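Local coordinates for protein phosphoglycerate kinase (Coxiella burnetii, PDB 4NG4) that catalyses the reversible transfer of a phosphoryl group between ATP and 3-phosphoglycerate, an ATP-forming step when it runs in the direction of glycolysis, at residues Asp358-Leu363 with Val375-Gly380; Val321-Ile326 with Ala381-Leu386; Asn132-Ala137 with Ala166-Leu171; Asn122-Lys127 with Arg157-Thr162. All coordinates share one frame; numbering follows the deposited sequence.

How the contacts relate
From the N terminus, the chain first passes 122-127, which opens contact 4, and then 132-137, which opens contact 3. Residues 157-162 close contact 4 and 166-171 close contact 3, so the two loops cross. Both use helix 160-168, and both belong to the domain built on the six-stranded parallel sheet. Much later, 321-326 opens contact 2. Contact 1 (358-363 with 375-380) opens and closes inside this loop, and 381-386 then closes contact 2. This nested pair ties strand 319-323 to helices 357-365 and 380-387 beside the ADP site in the other domain. A long, weak ion pair between R157 and E384 links contact 4 to contact 2.

Contact 1. Residues Asp358-Leu363 with Val375-Gly380; sequences DTLAAL and VSTAGG. With ADP (adenosine-5'-diphosphate), chain E.
CG of L360 lies anti to its own carbonyl carbon (chi1 -65°), and CG1 of V375 lies anti to its backbone N (chi1 178°). These settings turn the two branched ends toward each other. The pair belongs to a beta-alpha-beta crossover of the nucleotide-binding domain. Strand 351-354 leads into helix 357-365, and the chain returns as the parallel edge strand 374-375. CG1 of V375 touches both methyls of L360 from one side, 3.3 Å from CD2 and 3.5 Å from CD1. V354 of the neighbouring strand touches both side chains. CD1 of L360 also lies 4.0 Å from CG2 of T377, a looser contact near the solvent side.

S376 still hydrogen-bonds to V354 through its backbone and forms an ST turn, its OG accepting from A378 N, and the same OG is hydrogen-bonded to E181. G379 then takes the N-cap position of helix 380-387.

The N-terminal end of helix 357-365 serves ADP. Its first turn points backbone N-H groups at the beta-phosphate, so the helix dipole would probably favour the negative charge. D358 N donates to O2B of ADP at 3.1 Å, nearly straight at 165°, and T359 N donates to O1B at 2.7 Å.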
# COMPACT_ATOMS: atom_id res chain seq x y z
N ASP A 358 -8.36 2.18 -4.88
CA ASP A 358 -9.27 2.02 -6.02
C ASP A 358 -8.92 0.82 -6.92
O ASP A 358 -9.82 0.16 -7.42
CB ASP A 358 -9.34 3.33 -6.83
CG ASP A 358 -10.11 4.43 -6.09
OD1 ASP A 358 -11.28 4.21 -5.65
OD2 ASP A 358 -9.55 5.54 -5.95
N THR A 359 -7.62 0.54 -7.07
CA THR A 359 -7.14 -0.60 -7.87
C THR A 359 -7.62 -1.92 -7.28
O THR A 359 -8.12 -2.78 -7.99
CB THR A 359 -5.60 -0.63 -7.93
OG1 THR A 359 -5.10 0.67 -8.28
CG2 THR A 359 -5.13 -1.64 -8.96
N LEU A 360 -7.47 -2.09 -5.97
CA LEU A 360 -8.05 -3.25 -5.30
C LEU A 360 -9.57 -3.29 -5.53
O LEU A 360 -10.14 -4.35 -5.75
CB LEU A 360 -7.75 -3.24 -3.80
CG LEU A 360 -6.31 -3.37 -3.30
CD1 LEU A 360 -6.27 -4.18 -2.01
CD2 LEU A 360 -5.35 -3.97 -4.33
N ALA A 361 -10.23 -2.13 -5.47
CA ALA A 361 -11.66 -2.08 -5.72
C ALA A 361 -11.99 -2.66 -7.10
O ALA A 361 -12.91 -3.46 -7.24
CB ALA A 361 -12.18 -0.67 -5.59
N ALA A 362 -11.19 -2.28 -8.10
CA ALA A 362 -11.34 -2.84 -9.46
C ALA A 362 -11.15 -4.36 -9.47
O ALA A 362 -12.03 -5.11 -9.89
CB ALA A 362 -10.35 -2.20 -10.40
N LEU A 363 -9.99 -4.80 -9.00
CA LEU A 363 -9.68 -6.23 -8.90
C LEU A 363 -10.77 -7.03 -8.18
O LEU A 363 -10.98 -8.21 -8.47
CB LEU A 363 -8.36 -6.42 -8.16
CG LEU A 363 -7.10 -6.02 -8.92
CD1 LEU A 363 -5.90 -6.41 -8.08
CD2 LEU A 363 -7.06 -6.69 -10.29
N VAL A 375 -1.14 -8.84 -3.47
CA VAL A 375 -2.00 -7.68 -3.32
C VAL A 375 -1.64 -6.97 -2.04
O VAL A 375 -1.70 -7.56 -0.97
CB VAL A 375 -3.47 -8.10 -3.24
CG1 VAL A 375 -4.35 -6.86 -3.03
CG2 VAL A 375 -3.87 -8.87 -4.49
N SER A 376 -1.25 -5.70 -2.14
CA SER A 376 -0.98 -4.87 -0.96
C SER A 376 -2.25 -4.18 -0.49
O SER A 376 -2.96 -3.57 -1.29
CB SER A 376 0.08 -3.81 -1.25
OG SER A 376 0.32 -3.06 -0.07
N THR A 377 -2.51 -4.27 0.81
CA THR A 377 -3.65 -3.62 1.43
C THR A 377 -3.18 -2.40 2.24
O THR A 377 -3.95 -1.80 2.99
CB THR A 377 -4.42 -4.62 2.31
OG1 THR A 377 -3.52 -5.23 3.24
CG2 THR A 377 -5.07 -5.71 1.46
N ALA A 378 -1.93 -2.00 2.03
CA ALA A 378 -1.25 -0.98 2.84
C ALA A 378 -1.59 0.48 2.49
O ALA A 378 -1.52 1.36 3.36
CB ALA A 378 0.25 -1.18 2.78
N GLY A 379 -1.95 0.77 1.24
CA GLY A 379 -2.28 2.13 0.86
C GLY A 379 -1.08 3.06 0.79
O GLY A 379 -0.36 3.07 -0.21
N GLY A 380 -0.86 3.85 1.83
CA GLY A 380 0.17 4.89 1.83
C GLY A 380 1.60 4.40 1.95
O GLY A 380 2.50 4.91 1.28
PB ADP E . -5.53 3.97 -6.59
O1B ADP E . -6.01 2.65 -7.12
O2B ADP E . -6.32 4.46 -5.39
O3B ADP E . -4.03 4.08 -6.43
PA ADP E . -5.75 6.60 -7.73
O1A ADP E . -5.99 7.05 -6.31
O2A ADP E . -4.47 7.01 -8.39
O3A ADP E . -5.86 4.98 -7.81
O5' ADP E . -7.01 7.15 -8.59
C5' ADP E . -7.97 6.28 -9.19
C4' ADP E . -9.34 6.95 -9.26
O4' ADP E . -9.31 7.99 -10.26
C3' ADP E . -10.45 5.97 -9.64
O3' ADP E . -11.45 5.92 -8.61
C2' ADP E . -10.99 6.46 -10.98
O2' ADP E . -12.42 6.47 -11.03
C1' ADP E . -10.42 7.87 -11.16
N9 ADP E . -10.03 8.12 -12.59
C8 ADP E . -9.12 7.44 -13.31
N7 ADP E . -9.05 7.94 -14.57
C5 ADP E . -9.92 8.97 -14.67
C6 ADP E . -10.33 9.93 -15.72
N6 ADP E . -9.80 9.91 -16.96
N1 ADP E . -11.28 10.85 -15.38
C2 ADP E . -11.84 10.91 -14.15
N3 ADP E . -11.51 10.06 -13.16
C4 ADP E . -10.57 9.08 -13.35

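Contact 2. Residues Val321-Ile326 with Ala381-Leu386. With ADP (adenosine-5'-diphosphate), chain E.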
# COMPACT_ATOMS: atom_id res chain seq x y z
N VAL A 321 4.31 -4.10 -11.85
CA VAL A 321 3.92 -3.31 -10.67
C VAL A 321 2.79 -2.39 -11.10
O VAL A 321 2.99 -1.56 -11.96
CB VAL A 321 5.12 -2.49 -10.11
CG1 VAL A 321 4.72 -1.74 -8.87
CG2 VAL A 321 6.29 -3.39 -9.78
N TRP A 322 1.61 -2.52 -10.51
CA TRP A 322 0.45 -1.78 -11.01
C TRP A 322 -0.35 -1.09 -9.89
O TRP A 322 -0.85 -1.74 -8.98
CB TRP A 322 -0.45 -2.72 -11.81
CG TRP A 322 -1.80 -2.18 -12.11
CD1 TRP A 322 -2.14 -0.89 -12.38
CD2 TRP A 322 -3.01 -2.93 -12.19
NE1 TRP A 322 -3.49 -0.79 -12.60
CE2 TRP A 322 -4.04 -2.04 -12.50
CE3 TRP A 322 -3.32 -4.28 -12.01
CZ2 TRP A 322 -5.37 -2.44 -12.64
CZ3 TRP A 322 -4.64 -4.68 -12.15
CH2 TRP A 322 -5.64 -3.76 -12.45
N ASN A 323 -0.45 0.24 -10.00
CA ASN A 323 -1.11 1.09 -9.05
C ASN A 323 -1.98 2.10 -9.76
O ASN A 323 -1.48 3.11 -10.26
CB ASN A 323 -0.08 1.85 -8.22
CG ASN A 323 -0.70 2.98 -7.41
OD1 ASN A 323 -0.16 4.08 -7.35
ND2 ASN A 323 -1.85 2.71 -6.80
N GLY A 324 -3.28 1.83 -9.83
CA GLY A 324 -4.24 2.79 -10.36
C GLY A 324 -4.98 2.30 -11.59
O GLY A 324 -4.36 1.87 -12.58
N PRO A 325 -6.32 2.38 -11.56
CA PRO A 325 -7.11 2.00 -12.73
C PRO A 325 -6.94 3.01 -13.87
O PRO A 325 -6.74 4.21 -13.61
CB PRO A 325 -8.54 2.02 -12.21
CG PRO A 325 -8.52 3.08 -11.15
CD PRO A 325 -7.13 3.08 -10.55
N ILE A 326 -7.01 2.52 -15.11
CA ILE A 326 -6.67 3.32 -16.30
C ILE A 326 -7.91 3.84 -17.04
O ILE A 326 -7.79 4.46 -18.11
CB ILE A 326 -5.75 2.54 -17.26
CG1 ILE A 326 -6.40 1.23 -17.71
CG2 ILE A 326 -4.40 2.26 -16.60
CD1 ILE A 326 -6.99 1.28 -19.07
N ALA A 381 1.82 3.42 2.82
CA ALA A 381 3.15 2.86 3.01
C ALA A 381 3.55 2.11 1.76
O ALA A 381 4.71 2.14 1.38
CB ALA A 381 3.19 1.96 4.21
N PHE A 382 2.60 1.46 1.11
CA PHE A 382 2.87 0.81 -0.18
C PHE A 382 3.44 1.82 -1.16
O PHE A 382 4.48 1.59 -1.78
CB PHE A 382 1.59 0.18 -0.75
CG PHE A 382 1.72 -0.26 -2.18
CD1 PHE A 382 2.24 -1.51 -2.49
CD2 PHE A 382 1.31 0.58 -3.21
CE1 PHE A 382 2.36 -1.91 -3.82
CE2 PHE A 382 1.44 0.19 -4.53
CZ PHE A 382 1.96 -1.06 -4.84
N LEU A 383 2.75 2.95 -1.29
CA LEU A 383 3.12 4.02 -2.23
C LEU A 383 4.45 4.67 -1.87
O LEU A 383 5.33 4.72 -2.71
CB LEU A 383 2.00 5.08 -2.32
CG LEU A 383 0.71 4.56 -3.00
CD1 LEU A 383 -0.58 5.38 -2.66
CD2 LEU A 383 0.91 4.46 -4.52
N GLU A 384 4.62 5.13 -0.62
CA GLU A 384 5.90 5.76 -0.21
C GLU A 384 7.14 4.87 -0.41
O GLU A 384 8.24 5.40 -0.64
CB GLU A 384 5.83 6.25 1.25
CG GLU A 384 4.91 7.45 1.43
CD GLU A 384 5.13 8.23 2.71
OE1 GLU A 384 5.79 7.72 3.64
OE2 GLU A 384 4.61 9.37 2.79
N PHE A 385 6.96 3.56 -0.33
CA PHE A 385 8.08 2.62 -0.50
C PHE A 385 8.53 2.59 -1.95
O PHE A 385 9.72 2.69 -2.25
CB PHE A 385 7.71 1.21 -0.02
CG PHE A 385 8.88 0.28 0.05
CD1 PHE A 385 9.69 0.25 1.18
CD2 PHE A 385 9.18 -0.56 -1.01
CE1 PHE A 385 10.77 -0.60 1.25
CE2 PHE A 385 10.26 -1.42 -0.94
CZ PHE A 385 11.05 -1.44 0.19
N LEU A 386 7.56 2.47 -2.86
CA LEU A 386 7.84 2.51 -4.28
C LEU A 386 8.36 3.88 -4.74
O LEU A 386 9.04 3.97 -5.78
CB LEU A 386 6.59 2.13 -5.08
CG LEU A 386 6.01 0.73 -4.89
CD1 LEU A 386 4.83 0.51 -5.84
CD2 LEU A 386 7.07 -0.33 -5.10
PB ADP E . -5.53 3.97 -6.59
O1B ADP E . -6.01 2.65 -7.12
O2B ADP E . -6.32 4.46 -5.39
O3B ADP E . -4.03 4.08 -6.43
PA ADP E . -5.75 6.60 -7.73
O1A ADP E . -5.99 7.05 -6.31
O2A ADP E . -4.47 7.01 -8.39
O3A ADP E . -5.86 4.98 -7.81
O5' ADP E . -7.01 7.15 -8.59
C5' ADP E . -7.97 6.28 -9.19
C4' ADP E . -9.34 6.95 -9.26
O4' ADP E . -9.31 7.99 -10.26
C3' ADP E . -10.45 5.97 -9.64
O3' ADP E . -11.45 5.92 -8.61
C2' ADP E . -10.99 6.46 -10.98
O2' ADP E . -12.42 6.47 -11.03
C1' ADP E . -10.42 7.87 -11.16
N9 ADP E . -10.03 8.12 -12.59
C8 ADP E . -9.12 7.44 -13.31
N7 ADP E . -9.05 7.94 -14.57
C5 ADP E . -9.92 8.97 -14.67
C6 ADP E . -10.33 9.93 -15.72
N6 ADP E . -9.80 9.91 -16.96
N1 ADP E . -11.28 10.85 -15.38
C2 ADP E . -11.84 10.91 -14.15
N3 ADP E . -11.51 10.06 -13.16
C4 ADP E . -10.57 9.08 -13.35
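N323, V321 and L383 carry most of this buried contact. N323 and V321 both point from strand 319-323 toward helix 380-387. The axes of the short strand and helix segments pass 11.2 Å apart at closest approach, with 129° between their directions.

CG of N323 is anti to the backbone N (chi1 168°), which sends the amide out from the strand toward the helix and the ADP phosphates. The side chains of N323 and L383 cross at about a right angle, with CD2 of L383 3.6 Å from CG of N323. L383 leaves the helix to one side. F382 takes the stem of the same asparagine: CB of N323 lies 4.3 Å from CE2 of F382, at the ring edge and near the ring plane. At the other end V321 and L386 lie alongside each other, running opposite ways, with CG1 of V321 3.8 Å from CD1 of L386.

The amide of N323 is buried, but its polar atoms have partners. OD1 accepts from K208 NZ. ND2 donates to G355 O and, weakly, to O3B of ADP at 2.6 Å. These partners fix which way round the amide sits.

W322 faces away from helix 380-387. Its NE1 donates to G324 O at 2.8 Å, and that oxygen lies close to the indole plane. The bond ties the turn after the strand, and P325 then packs against the ribose and the bridging phosphate oxygen O3A of ADP. A helix laid against a parallel strand, with the nucleotide at the strand's C-terminal end, is typical of the Rossmann-like nucleotide-binding domain of phosphoglycerate kinases.

Contact 3. Residues Asn132-Ala137 with Ala166-Leu171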
# COMPACT_ATOMS: atom_id res chain seq x y z
N ASN A 132 5.96 10.98 18.32
CA ASN A 132 7.10 10.10 18.57
C ASN A 132 7.95 10.64 19.71
O ASN A 132 9.16 10.77 19.60
CB ASN A 132 7.95 9.95 17.31
CG ASN A 132 8.84 8.73 17.36
OD1 ASN A 132 8.42 7.65 17.76
ND2 ASN A 132 10.08 8.90 16.93
N ASN A 133 7.27 10.97 20.81
CA ASN A 133 7.87 11.51 22.02
C ASN A 133 8.92 10.57 22.58
O ASN A 133 8.67 9.36 22.71
CB ASN A 133 6.76 11.75 23.05
CG ASN A 133 7.30 12.23 24.37
OD1 ASN A 133 7.80 11.44 25.18
ND2 ASN A 133 7.19 13.52 24.60
N THR A 134 10.09 11.12 22.91
CA THR A 134 11.20 10.31 23.39
C THR A 134 10.83 9.59 24.68
O THR A 134 10.95 8.36 24.76
CB THR A 134 12.47 11.16 23.66
OG1 THR A 134 12.99 11.67 22.43
CG2 THR A 134 13.54 10.31 24.34
N GLU A 135 10.38 10.36 25.68
CA GLU A 135 10.09 9.80 27.00
C GLU A 135 9.11 8.63 26.90
O GLU A 135 9.36 7.57 27.45
CB GLU A 135 9.54 10.88 27.95
CG GLU A 135 9.70 10.51 29.43
CD GLU A 135 8.64 11.14 30.34
OE1 GLU A 135 7.67 11.73 29.82
OE2 GLU A 135 8.79 11.02 31.59
N LEU A 136 8.02 8.84 26.18
CA LEU A 136 7.04 7.77 25.93
C LEU A 136 7.68 6.53 25.33
O LEU A 136 7.37 5.41 25.73
CB LEU A 136 5.93 8.26 25.00
CG LEU A 136 4.94 7.21 24.46
CD1 LEU A 136 4.41 6.28 25.55
CD2 LEU A 136 3.79 7.89 23.75
N ALA A 137 8.56 6.74 24.36
CA ALA A 137 9.21 5.65 23.64
C ALA A 137 10.11 4.85 24.55
O ALA A 137 10.05 3.62 24.55
CB ALA A 137 10.01 6.18 22.46
N ALA A 166 11.37 1.27 18.82
CA ALA A 166 12.43 0.49 18.17
C ALA A 166 13.80 1.15 18.29
O ALA A 166 14.83 0.47 18.29
CB ALA A 166 12.10 0.24 16.70
N ALA A 167 13.82 2.48 18.40
CA ALA A 167 15.06 3.21 18.57
C ALA A 167 15.76 2.86 19.89
O ALA A 167 16.99 2.79 19.93
CB ALA A 167 14.81 4.71 18.49
N TYR A 168 14.96 2.61 20.94
CA TYR A 168 15.49 2.39 22.30
C TYR A 168 15.22 1.01 22.93
O TYR A 168 15.44 0.82 24.13
CB TYR A 168 14.93 3.47 23.25
CG TYR A 168 15.16 4.90 22.79
CD1 TYR A 168 16.42 5.49 22.92
CD2 TYR A 168 14.13 5.65 22.23
CE1 TYR A 168 16.65 6.79 22.50
CE2 TYR A 168 14.35 6.97 21.80
CZ TYR A 168 15.62 7.53 21.95
OH TYR A 168 15.86 8.83 21.54
N ALA A 169 14.74 0.05 22.14
CA ALA A 169 14.43 -1.30 22.65
C ALA A 169 15.68 -2.18 22.62
O ALA A 169 16.40 -2.19 21.62
CB ALA A 169 13.32 -1.93 21.85
N LYS A 170 15.92 -2.92 23.71
CA LYS A 170 17.08 -3.84 23.85
C LYS A 170 17.41 -4.59 22.56
O LYS A 170 18.56 -4.64 22.14
CB LYS A 170 16.79 -4.89 24.94
CG LYS A 170 17.28 -4.53 26.34
CD LYS A 170 16.28 -4.94 27.43
CE LYS A 170 15.12 -3.92 27.51
NZ LYS A 170 14.10 -4.25 28.56
N LEU A 171 16.37 -5.15 21.95
CA LEU A 171 16.50 -5.94 20.73
C LEU A 171 15.30 -5.60 19.83
O LEU A 171 14.16 -5.69 20.27
CB LEU A 171 16.53 -7.43 21.12
CG LEU A 171 17.52 -8.40 20.47
CD1 LEU A 171 18.75 -7.69 19.90
CD2 LEU A 171 17.96 -9.49 21.46
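Y168, near the C-terminal end of helix 160-168, reaches the first turn of helix 134-142. Its side chain touches two residues of that turn. CD2 of Y168 is 4.2 Å from CB of A137. Farther out, the phenol OH is 3.9 Å from CG2 of T134, and the two side chains cross at about a right angle. Both methyls approach the ring obliquely. CG of Y168 is anti to its carbonyl carbon (chi1 -54°), which carries the ring out to T134. A167 backs one face from within the same helix, with CB 3.9 Å above the ring plane and offset toward the rim. T134 and Y168 are solvent-exposed, while A137 is buried.

The two helices belong to the alpha/beta fold built on the six-stranded parallel sheet. Helix 160-168 makes the crossover between neighbouring strands 146-149 and 171-174.

N133 fixes the start of helix 134-142. As N-cap, its OD1 accepts from L136 N at 2.8 Å, almost straight (171°) and in the carbonyl plane of the amide. L136 packs on A160. Past Y168, R400 of the C-terminal helix 392-401 donates to the carbonyl oxygens of A169 and K170, and I396 of that helix touches A166 and A167.

Contact 4. Residues Asn122-Lys127 with Arg157-Thr162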
# COMPACT_ATOMS: atom_id res chain seq x y z
N ASN A 122 -5.42 0.43 22.66
CA ASN A 122 -5.11 1.42 21.62
C ASN A 122 -3.93 2.35 21.98
O ASN A 122 -3.98 3.12 22.93
CB ASN A 122 -6.37 2.25 21.34
CG ASN A 122 -6.30 3.04 20.05
OD1 ASN A 122 -5.24 3.18 19.43
ND2 ASN A 122 -7.44 3.58 19.65
N VAL A 123 -2.85 2.25 21.21
CA VAL A 123 -1.63 3.00 21.49
C VAL A 123 -1.78 4.47 21.24
O VAL A 123 -0.99 5.26 21.73
CB VAL A 123 -0.49 2.56 20.57
CG1 VAL A 123 -0.04 1.17 20.93
CG2 VAL A 123 -0.91 2.66 19.11
N ARG A 124 -2.78 4.83 20.44
CA ARG A 124 -3.05 6.23 20.11
C ARG A 124 -3.80 7.00 21.21
O ARG A 124 -4.07 8.18 21.04
CB ARG A 124 -3.83 6.29 18.80
CG ARG A 124 -3.01 5.84 17.61
CD ARG A 124 -3.69 6.21 16.31
NE ARG A 124 -2.83 5.89 15.19
CZ ARG A 124 -3.22 5.88 13.92
NH1 ARG A 124 -4.47 6.17 13.57
NH2 ARG A 124 -2.34 5.58 12.98
N PHE A 125 -4.12 6.33 22.31
CA PHE A 125 -4.64 7.01 23.49
C PHE A 125 -3.55 7.76 24.21
O PHE A 125 -3.82 8.80 24.81
CB PHE A 125 -5.30 6.04 24.47
CG PHE A 125 -6.67 5.56 24.04
CD1 PHE A 125 -7.65 6.46 23.61
CD2 PHE A 125 -6.98 4.22 24.12
CE1 PHE A 125 -8.92 6.01 23.24
CE2 PHE A 125 -8.24 3.76 23.75
CZ PHE A 125 -9.22 4.66 23.31
N ASN A 126 -2.32 7.25 24.13
CA ASN A 126 -1.20 7.79 24.90
C ASN A 126 -0.80 9.19 24.42
O ASN A 126 -0.44 9.37 23.25
CB ASN A 126 0.01 6.85 24.82
CG ASN A 126 -0.26 5.48 25.43
OD1 ASN A 126 -0.94 5.35 26.44
ND2 ASN A 126 0.32 4.45 24.84
N LYS A 127 -0.88 10.18 25.32
CA LYS A 127 -0.19 11.47 25.15
C LYS A 127 1.22 11.19 24.59
O LYS A 127 2.06 10.60 25.30
CB LYS A 127 -0.04 12.22 26.49
CG LYS A 127 -1.15 13.21 26.85
CD LYS A 127 -0.77 13.97 28.15
CE LYS A 127 -1.69 15.15 28.48
NZ LYS A 127 -2.64 14.85 29.59
N ARG A 157 5.18 6.41 8.88
CA ARG A 157 5.12 7.55 9.81
C ARG A 157 5.87 7.24 11.08
O ARG A 157 5.93 6.10 11.53
CB ARG A 157 3.67 7.89 10.15
CG ARG A 157 2.83 8.29 8.95
CD ARG A 157 3.27 9.64 8.38
NE ARG A 157 2.99 9.74 6.95
CZ ARG A 157 1.77 9.69 6.42
NH1 ARG A 157 0.68 9.55 7.18
NH2 ARG A 157 1.63 9.78 5.09
N ALA A 158 6.44 8.29 11.66
CA ALA A 158 7.27 8.17 12.85
C ALA A 158 6.39 8.42 14.05
O ALA A 158 5.91 9.53 14.27
CB ALA A 158 8.40 9.17 12.82
N GLN A 159 6.16 7.36 14.81
CA GLN A 159 5.32 7.42 15.99
C GLN A 159 5.93 6.51 17.05
O GLN A 159 6.57 5.52 16.72
CB GLN A 159 3.90 7.02 15.62
CG GLN A 159 3.18 8.12 14.85
CD GLN A 159 1.75 7.77 14.55
OE1 GLN A 159 1.49 6.81 13.86
NE2 GLN A 159 0.81 8.54 15.08
N ALA A 160 5.76 6.88 18.32
CA ALA A 160 6.36 6.16 19.44
C ALA A 160 6.27 4.63 19.29
O ALA A 160 7.22 3.91 19.57
CB ALA A 160 5.69 6.60 20.74
N SER A 161 5.12 4.16 18.84
CA SER A 161 4.82 2.74 18.72
C SER A 161 5.33 2.08 17.43
O SER A 161 5.33 0.84 17.33
CB SER A 161 3.31 2.52 18.88
OG SER A 161 2.56 2.95 17.75
N THR A 162 5.74 2.90 16.45
CA THR A 162 6.28 2.41 15.15
C THR A 162 7.76 2.71 14.92
O THR A 162 8.40 2.05 14.08
CB THR A 162 5.56 3.05 13.97
OG1 THR A 162 5.87 4.44 13.92
CG2 THR A 162 4.05 2.86 14.08
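V123 and S161 mark the nearest approach of the two backbones, with CA atoms 7.0 Å apart. Residues 122-127 form an irregular loop after strand 117-120. An Asx turn shapes its start: OD1 of N122 accepts from R124 N at 3.1 Å, with the donor well above the amide plane. Residues 157-159 are extended, and the chain then turns into a weakly bonded helix start with a wider pi-type turn at 160-162. T162 N donates to Q159 O at 2.8 Å. In return Q159 N donates to OG1 of T162, so the two residues hold the bend together.

V123 and S161 point at each other. CG2 of V123 lies 3.7 Å from OG of S161, and CG1 lies 4.2 Å from CB of S161. The serine hydroxyl sits between its own backbone N and carbonyl carbon (chi1 73°), which places it beside the valine methyl. Its polar partner is R30 NE. E129 bridges the same region: it accepts from S161 N and touches V123.

R124 stretches from CG to NE and passes obliquely by Q159. NH2 of R124 is 4.1 Å from OE1 of Q159, with the guanidinium and amide planes 51° apart. NH1 is hydrogen-bonded to G72 O, which steadies the head of R124 close to H70 and N34.

R124 and R157 are predicted substrate-binding residues, as are N34, H70 and G72. The arrangement is consistent with the basic phosphoglycerate-binding site of the N-terminal domain of phosphoglycerate kinases.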